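Local coordinates for protein aminotransferase (Psychrobacter arcticus 273-4, PDB 3IF2) that binds pyridoxal 5'-phosphate and probably works as an aminotransferase, perhaps moving amino groups between valine and pyruvate, at residues N221-D225 and I256-H261; M250-N254 and I325-D330. All blocks are in the same frame, centred on the assembly; numbering follows the deposited sequence.

Contact 1: residues N221-D225 and I256-H261; sequences NVLTD and IYSDAH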
ATOM      1  N   ASN A 221     -24.592 -13.535  -0.339  1.00 35.96           N
ATOM      2  CA  ASN A 221     -24.616 -14.989  -0.356  1.00 35.86           C
ATOM      3  C   ASN A 221     -23.497 -15.574   0.493  1.00 35.63           C
ATOM      4  O   ASN A 221     -22.364 -15.075   0.456  1.00 35.30           O
ATOM      5  CB  ASN A 221     -24.435 -15.535  -1.794  1.00 35.96           C
ATOM      6  CG  ASN A 221     -24.655 -17.051  -1.879  1.00 35.93           C
ATOM      7  OD1 ASN A 221     -25.680 -17.561  -1.432  1.00 36.51           O
ATOM      8  ND2 ASN A 221     -23.693 -17.766  -2.434  1.00 35.97           N
ATOM      9  N   VAL A 222     -23.821 -16.642   1.224  1.00 35.04           N
ATOM     10  CA  VAL A 222     -22.843 -17.399   1.990  1.00 35.33           C
ATOM     11  C   VAL A 222     -22.795 -18.779   1.363  1.00 35.97           C
ATOM     12  O   VAL A 222     -23.784 -19.521   1.416  1.00 37.13           O
ATOM     13  CB  VAL A 222     -23.184 -17.462   3.491  1.00 34.66           C
ATOM     14  CG1 VAL A 222     -22.205 -18.376   4.257  1.00 33.77           C
ATOM     15  CG2 VAL A 222     -23.157 -16.069   4.059  1.00 33.94           C
ATOM     16  N   LEU A 223     -21.661 -19.102   0.738  1.00 36.91           N
ATOM     17  CA  LEU A 223     -21.421 -20.434   0.167  1.00 37.67           C
ATOM     18  C   LEU A 223     -21.499 -21.405   1.339  1.00 37.18           C
ATOM     19  O   LEU A 223     -20.939 -21.151   2.390  1.00 37.74           O
ATOM     20  CB  LEU A 223     -20.056 -20.525  -0.533  1.00 38.06           C
ATOM     21  CG  LEU A 223     -19.879 -19.668  -1.799  1.00 38.31           C
ATOM     22  CD1 LEU A 223     -18.398 -19.473  -2.146  1.00 38.01           C
ATOM     23  CD2 LEU A 223     -20.643 -20.262  -2.976  1.00 38.30           C
ATOM     24  N   THR A 224     -22.220 -22.499   1.140  1.00 37.96           N
ATOM     25  CA  THR A 224     -22.511 -23.485   2.191  1.00 37.40           C
ATOM     26  C   THR A 224     -21.278 -24.289   2.596  1.00 37.76           C
ATOM     27  O   THR A 224     -20.353 -24.468   1.801  1.00 37.96           O
ATOM     28  CB  THR A 224     -23.655 -24.491   1.766  1.00 36.54           C
ATOM     29  OG1 THR A 224     -23.150 -25.476   0.860  1.00 36.33           O
ATOM     30  CG2 THR A 224     -24.858 -23.768   1.127  1.00 36.13           C
ATOM     31  N   ASP A 225     -21.282 -24.777   3.832  1.00 38.78           N
ATOM     32  CA  ASP A 225     -20.217 -25.670   4.319  1.00 40.10           C
ATOM     33  C   ASP A 225     -19.923 -26.825   3.334  1.00 39.99           C
ATOM     34  O   ASP A 225     -18.743 -27.110   3.056  1.00 40.04           O
ATOM     35  CB  ASP A 225     -20.549 -26.221   5.722  1.00 40.41           C
ATOM     36  CG  ASP A 225     -20.375 -25.179   6.836  1.00 40.99           C
ATOM     37  OD1 ASP A 225     -19.757 -24.094   6.617  1.00 40.67           O
ATOM     38  OD2 ASP A 225     -20.841 -25.474   7.965  1.00 41.65           O
ATOM     39  N   ILE A 256     -22.427 -12.628   9.404  1.00 39.64           N
ATOM     40  CA  ILE A 256     -22.972 -13.852   8.809  1.00 41.32           C
ATOM     41  C   ILE A 256     -24.197 -14.230   9.615  1.00 42.71           C
ATOM     42  O   ILE A 256     -24.090 -14.394  10.819  1.00 41.30           O
ATOM     43  CB  ILE A 256     -21.994 -15.048   8.882  1.00 41.88           C
ATOM     44  CG1 ILE A 256     -20.820 -14.834   7.941  1.00 43.11           C
ATOM     45  CG2 ILE A 256     -22.681 -16.348   8.453  1.00 41.23           C
ATOM     46  CD1 ILE A 256     -19.927 -16.092   7.747  1.00 44.07           C
ATOM     47  N   TYR A 257     -25.341 -14.384   8.950  1.00 45.05           N
ATOM     48  CA  TYR A 257     -26.589 -14.715   9.635  1.00 46.96           C
ATOM     49  C   TYR A 257     -27.067 -16.159   9.390  1.00 47.51           C
ATOM     50  O   TYR A 257     -28.179 -16.481   9.791  1.00 47.90           O
ATOM     51  CB  TYR A 257     -27.709 -13.735   9.266  1.00 48.07           C
ATOM     52  CG  TYR A 257     -27.321 -12.280   9.029  1.00 49.86           C
ATOM     53  CD1 TYR A 257     -26.498 -11.550   9.921  1.00 50.24           C
ATOM     54  CD2 TYR A 257     -27.872 -11.599   7.925  1.00 50.78           C
ATOM     55  CE1 TYR A 257     -26.185 -10.175   9.654  1.00 50.89           C
ATOM     56  CE2 TYR A 257     -27.587 -10.263   7.647  1.00 51.09           C
ATOM     57  CZ  TYR A 257     -26.755  -9.557   8.497  1.00 51.87           C
ATOM     58  OH  TYR A 257     -26.541  -8.253   8.134  1.00 53.61           O
ATOM     59  N   SER A 258     -26.255 -17.008   8.750  1.00 48.14           N
ATOM     60  CA  SER A 258     -26.592 -18.421   8.512  1.00 49.10           C
ATOM     61  C   SER A 258     -25.446 -19.330   8.967  1.00 49.69           C
ATOM     62  O   SER A 258     -24.304 -18.893   9.065  1.00 50.90           O
ATOM     63  CB  SER A 258     -26.950 -18.660   7.039  1.00 49.84           C
ATOM     64  OG  SER A 258     -25.835 -18.482   6.189  1.00 50.71           O
ATOM     65  N   ASP A 259     -25.761 -20.597   9.217  1.00 50.09           N
ATOM     66  CA  ASP A 259     -24.797 -21.577   9.759  1.00 50.48           C
ATOM     67  C   ASP A 259     -23.557 -21.765   8.858  1.00 48.83           C
ATOM     68  O   ASP A 259     -23.706 -22.094   7.702  1.00 48.66           O
ATOM     69  CB  ASP A 259     -25.505 -22.933   9.990  1.00 51.92           C
ATOM     70  CG  ASP A 259     -24.757 -23.841  10.967  1.00 53.74           C
ATOM     71  OD1 ASP A 259     -24.469 -23.412  12.114  1.00 55.10           O
ATOM     72  OD2 ASP A 259     -24.503 -25.012  10.613  1.00 55.31           O
ATOM     73  N   ALA A 260     -22.354 -21.521   9.387  1.00 47.36           N
ATOM     74  CA  ALA A 260     -21.091 -21.682   8.628  1.00 46.20           C
ATOM     75  C   ALA A 260     -19.899 -21.982   9.528  1.00 45.39           C
ATOM     76  O   ALA A 260     -19.911 -21.635  10.704  1.00 44.69           O
ATOM     77  CB  ALA A 260     -20.800 -20.422   7.799  1.00 45.93           C
ATOM     78  N   HIS A 261     -18.881 -22.627   8.963  1.00 44.96           N
ATOM     79  CA  HIS A 261     -17.642 -22.921   9.673  1.00 45.54           C
ATOM     80  C   HIS A 261     -16.432 -22.299   8.972  1.00 44.30           C
ATOM     81  O   HIS A 261     -16.357 -22.316   7.755  1.00 44.52           O
ATOM     82  CB  HIS A 261     -17.454 -24.422   9.847  1.00 47.16           C
ATOM     83  CG  HIS A 261     -18.529 -25.057  10.661  1.00 49.73           C
ATOM     84  ND1 HIS A 261     -19.054 -26.301  10.370  1.00 51.13           N
ATOM     85  CD2 HIS A 261     -19.233 -24.588  11.723  1.00 51.06           C
ATOM     86  CE1 HIS A 261     -19.996 -26.594  11.251  1.00 51.99           C
ATOM     87  NE2 HIS A 261     -20.131 -25.565  12.075  1.00 52.10           N
TER

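Contact 2: residues M250-N254 and I325-D330; sequences MPFPN and IKQLSD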
HETATM    1  N   MSE A 250     -16.361 -14.622   9.432  1.00 41.06           N
HETATM    2  CA  MSE A 250     -15.863 -15.048  10.738  1.00 41.99           C
HETATM    3  C   MSE A 250     -14.344 -14.917  10.805  1.00 43.14           C
HETATM    4  O   MSE A 250     -13.672 -14.947   9.746  1.00 44.57           O
HETATM    5  CB  MSE A 250     -16.184 -16.517  10.983  1.00 41.80           C
HETATM    6  CG  MSE A 250     -17.646 -16.858  10.980  1.00 41.78           C
HETATM    7 SE   MSE A 250     -17.891 -18.677  10.444  0.75 41.04          SE
HETATM    8  CE  MSE A 250     -17.192 -18.523   8.598  1.00 38.59           C
ATOM      9  N   PRO A 251     -13.794 -14.714  12.024  1.00 42.75           N
ATOM     10  CA  PRO A 251     -14.444 -14.486  13.335  1.00 41.98           C
ATOM     11  C   PRO A 251     -14.826 -13.001  13.585  1.00 40.48           C
ATOM     12  O   PRO A 251     -15.559 -12.722  14.523  1.00 40.48           O
ATOM     13  CB  PRO A 251     -13.376 -14.925  14.335  1.00 42.92           C
ATOM     14  CG  PRO A 251     -12.053 -14.733  13.586  1.00 43.10           C
ATOM     15  CD  PRO A 251     -12.320 -14.698  12.127  1.00 43.02           C
ATOM     16  N   PHE A 252     -14.267 -12.076  12.806  1.00 39.22           N
ATOM     17  CA  PHE A 252     -14.594 -10.646  12.850  1.00 38.59           C
ATOM     18  C   PHE A 252     -14.589 -10.144  11.415  1.00 37.31           C
ATOM     19  O   PHE A 252     -13.726 -10.534  10.664  1.00 37.20           O
ATOM     20  CB  PHE A 252     -13.598  -9.828  13.717  1.00 39.01           C
ATOM     21  CG  PHE A 252     -12.127 -10.074  13.403  1.00 38.67           C
ATOM     22  CD1 PHE A 252     -11.485  -9.395  12.370  1.00 38.15           C
ATOM     23  CD2 PHE A 252     -11.384 -10.960  14.174  1.00 38.61           C
ATOM     24  CE1 PHE A 252     -10.131  -9.637  12.070  1.00 38.23           C
ATOM     25  CE2 PHE A 252     -10.014 -11.193  13.886  1.00 39.07           C
ATOM     26  CZ  PHE A 252      -9.397 -10.529  12.825  1.00 38.26           C
ATOM     27  N   PRO A 253     -15.554  -9.298  11.021  1.00 36.70           N
ATOM     28  CA  PRO A 253     -16.669  -8.725  11.776  1.00 36.02           C
ATOM     29  C   PRO A 253     -17.849  -9.666  12.005  1.00 34.39           C
ATOM     30  O   PRO A 253     -18.810  -9.244  12.629  1.00 32.98           O
ATOM     31  CB  PRO A 253     -17.072  -7.516  10.925  1.00 36.32           C
ATOM     32  CG  PRO A 253     -16.829  -7.972   9.540  1.00 36.68           C
ATOM     33  CD  PRO A 253     -15.672  -8.960   9.596  1.00 36.84           C
ATOM     34  N   ASN A 254     -17.776 -10.903  11.501  1.00 34.57           N
ATOM     35  CA  ASN A 254     -18.778 -11.961  11.716  1.00 34.21           C
ATOM     36  C   ASN A 254     -20.164 -11.511  11.294  1.00 33.48           C
ATOM     37  O   ASN A 254     -21.128 -11.722  12.019  1.00 31.98           O
ATOM     38  CB  ASN A 254     -18.740 -12.404  13.193  1.00 34.96           C
ATOM     39  CG  ASN A 254     -19.517 -13.725  13.474  1.00 36.07           C
ATOM     40  OD1 ASN A 254     -19.447 -14.701  12.713  1.00 36.42           O
ATOM     41  ND2 ASN A 254     -20.232 -13.747  14.599  1.00 35.32           N
ATOM     42  N   ILE A 325     -12.468  -8.041  20.280  1.00 38.10           N
ATOM     43  CA  ILE A 325     -12.731  -7.909  18.832  1.00 37.81           C
ATOM     44  C   ILE A 325     -13.904  -8.836  18.413  1.00 37.82           C
ATOM     45  O   ILE A 325     -14.771  -8.424  17.639  1.00 37.70           O
ATOM     46  CB  ILE A 325     -11.417  -8.105  17.963  1.00 37.46           C
ATOM     47  CG1 ILE A 325     -11.599  -7.541  16.550  1.00 37.55           C
ATOM     48  CG2 ILE A 325     -10.950  -9.552  17.954  1.00 37.31           C
ATOM     49  CD1 ILE A 325     -10.342  -7.620  15.659  1.00 37.85           C
ATOM     50  N   LYS A 326     -13.941 -10.043  18.985  1.00 38.08           N
ATOM     51  CA  LYS A 326     -15.001 -11.028  18.759  1.00 38.65           C
ATOM     52  C   LYS A 326     -16.331 -10.593  19.420  1.00 38.79           C
ATOM     53  O   LYS A 326     -17.399 -10.691  18.798  1.00 37.91           O
ATOM     54  CB  LYS A 326     -14.551 -12.400  19.286  1.00 39.87           C
ATOM     55  CG  LYS A 326     -15.340 -13.577  18.762  1.00 41.69           C
ATOM     56  CD  LYS A 326     -14.754 -14.927  19.237  1.00 42.98           C
ATOM     57  CE  LYS A 326     -15.361 -16.133  18.496  1.00 43.61           C
ATOM     58  NZ  LYS A 326     -16.852 -16.135  18.525  1.00 44.13           N
ATOM     59  N   GLN A 327     -16.261 -10.091  20.658  1.00 39.23           N
ATOM     60  CA  GLN A 327     -17.459  -9.624  21.384  1.00 40.45           C
ATOM     61  C   GLN A 327     -18.078  -8.410  20.714  1.00 39.06           C
ATOM     62  O   GLN A 327     -19.306  -8.318  20.593  1.00 39.63           O
ATOM     63  CB  GLN A 327     -17.167  -9.310  22.843  1.00 43.16           C
ATOM     64  CG  GLN A 327     -16.630 -10.489  23.630  1.00 45.93           C
ATOM     65  CD  GLN A 327     -16.449 -10.148  25.092  1.00 48.63           C
ATOM     66  OE1 GLN A 327     -17.444 -10.027  25.834  1.00 50.23           O
ATOM     67  NE2 GLN A 327     -15.175  -9.985  25.526  1.00 49.92           N
ATOM     68  N   LEU A 328     -17.225  -7.497  20.267  1.00 36.80           N
ATOM     69  CA  LEU A 328     -17.645  -6.340  19.499  1.00 36.67           C
ATOM     70  C   LEU A 328     -18.405  -6.772  18.204  1.00 36.69           C
ATOM     71  O   LEU A 328     -19.443  -6.212  17.858  1.00 36.68           O
ATOM     72  CB  LEU A 328     -16.406  -5.536  19.112  1.00 37.22           C
ATOM     73  CG  LEU A 328     -16.563  -4.253  18.326  1.00 37.95           C
ATOM     74  CD1 LEU A 328     -17.276  -3.266  19.242  1.00 38.44           C
ATOM     75  CD2 LEU A 328     -15.212  -3.728  17.855  1.00 38.14           C
ATOM     76  N   SER A 329     -17.869  -7.766  17.509  1.00 35.20           N
ATOM     77  CA  SER A 329     -18.467  -8.281  16.280  1.00 34.90           C
ATOM     78  C   SER A 329     -19.831  -8.951  16.508  1.00 34.48           C
ATOM     79  O   SER A 329     -20.796  -8.667  15.803  1.00 33.06           O
ATOM     80  CB  SER A 329     -17.521  -9.299  15.642  1.00 34.92           C
ATOM     81  OG  SER A 329     -16.303  -8.687  15.290  1.00 34.22           O
ATOM     82  N   ASP A 330     -19.892  -9.807  17.515  1.00 34.44           N
ATOM     83  CA  ASP A 330     -21.105 -10.549  17.816  1.00 35.22           C
ATOM     84  C   ASP A 330     -22.201  -9.710  18.454  1.00 34.68           C
ATOM     85  O   ASP A 330     -23.367  -9.895  18.103  1.00 35.46           O
ATOM     86  CB  ASP A 330     -20.808 -11.748  18.733  1.00 36.02           C
ATOM     87  CG  ASP A 330     -19.811 -12.732  18.127  1.00 36.68           C
ATOM     88  OD1 ASP A 330     -19.650 -12.765  16.901  1.00 37.36           O
ATOM     89  OD2 ASP A 330     -19.184 -13.490  18.895  1.00 38.49           O
TER

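Contact 1: residues N221-D225 and I256-H261
Asp225 and Val222 meet His261, Ala260, Ser258 and Ile256 in a loop-to-loop contact, polar at one end and apolar at the other. It joins the loops that follow two neighbouring parallel strands, 207-213 and 242-245, of the large mixed sheet, the core of the cofactor-binding domain in a fold-type I aminotransferase. Residues 221-225 lead into helix 225-237, and residues 256-261 precede strand 268-273.

At the polar end, the backbone N of His261 donates to Asp225 OD1 over 2.9 Å, at an N-H...O angle of 151°; Asp225 OD1 accepts through its syn lone pair. Asp225 OD2 lies over one face of the His261 ring, 3.6 Å from His261 CG. Asp225 OD2 is also 3.1 Å from His261 ND1, at too poor an angle for a hydrogen bond. With CG of Asp225 turned beside the backbone N (chi1 -74°), the carboxylate reaches across while the chain enters the helix, whose N-cap is Thr224.

The apolar end is looser. Val222 CG2 faces Ile256 CG2 at 4.4 Å, and Val222 CG1 approaches Ala260 CB at 4.3 Å. Ser258 OG adds van der Waals packing, 3.9 Å from Val222 CB.

Arg214 ties the two loops together: it forms a salt bridge with Asp225 OD1 and hydrogen bonds with the carbonyls of Leu223 and His261. Asp225 OD1 is therefore gripped by a main-chain N-H and a guanidinium. Their pull, together with the start of the helix, probably stabilises a charged carboxylate, even though Asp259 OD2 stands 4.5 Å from Asp225 OD2.

Contact 2: residues M250-N254 and I325-D330
Phe252 and Ile325 supply the apolar part of a contact in which residues 250-254 lie against an early stretch of helix 324-351. The methyl CD1 of Ile325 stands 3.7 Å from the centroid of the Phe252 ring and only 9° off its normal, a CH-pi contact centred on the face. Having CG1 trans to the main-chain N (chi1 -162°) and CD1 extended beyond it carries the Ile325 methyl out over the ring.

Close packing of small groups comes next. Ser329 lies against the turn that carries Pro251 and Pro253, both of which follow cis peptide bonds: Ser329 CB is 3.3 Å from Pro253 O, and Ser329 OG is 3.3 Å from Phe252 CB. Phe95, Phe96 and Tyr100 of helix 86-100 also pack on Pro251. The Pro253 side chain lies about 4 Å from that of cofactor-binding Lys276, so this packing borders the active site.

Of the polar interactions, only one crosses between the segments: Asn254 ND2 gives a weak hydrogen bond to Asp330 OD1, short at 2.6 Å but bent to 128°, with the amide and carboxylate planes steeply inclined. Within the helix, Ser329 OG donates to Ile325 O over 2.8 Å, from the face opposite to that used by Ser329 N. Asp330 OD2 forms a long salt bridge with Lys326 NZ at 3.5 Å, one helical turn back.

The serine hydroxyl thus settles its hydrogen bond inside the helix. Cohesion rests on packing, with Ile325 over the Phe252 ring and Ser329 against the Pro251-Asn254 backbone, while the Asp330 carboxylate, shared between Asn254 and Lys326, adds a modest polar link.

How the contacts relate
Both contacts use the loop between strands 242-245 and 268-273: contact 1 joins its residues 256-261 to the start of helix 225-237, and contact 2 joins its residues 250-254 to helix 324-351. Their centres are 15 Å apart, and they touch through Met250 (selenomethionine in the model), which belongs to 250-254 but does not reach the helix; Met250 CE is 3.8 Å from Ile256 CD1. The same loop carries the cofactor-binding Tyr248, whose side chain is about 5 Å from that of Pro253 and about 6 Å from that of Ile256. The side chains of Pro253 and Val222 are about 10 Å and about 11 Å from bound pyridoxal phosphate, so both contacts lie near the pocket without lining it.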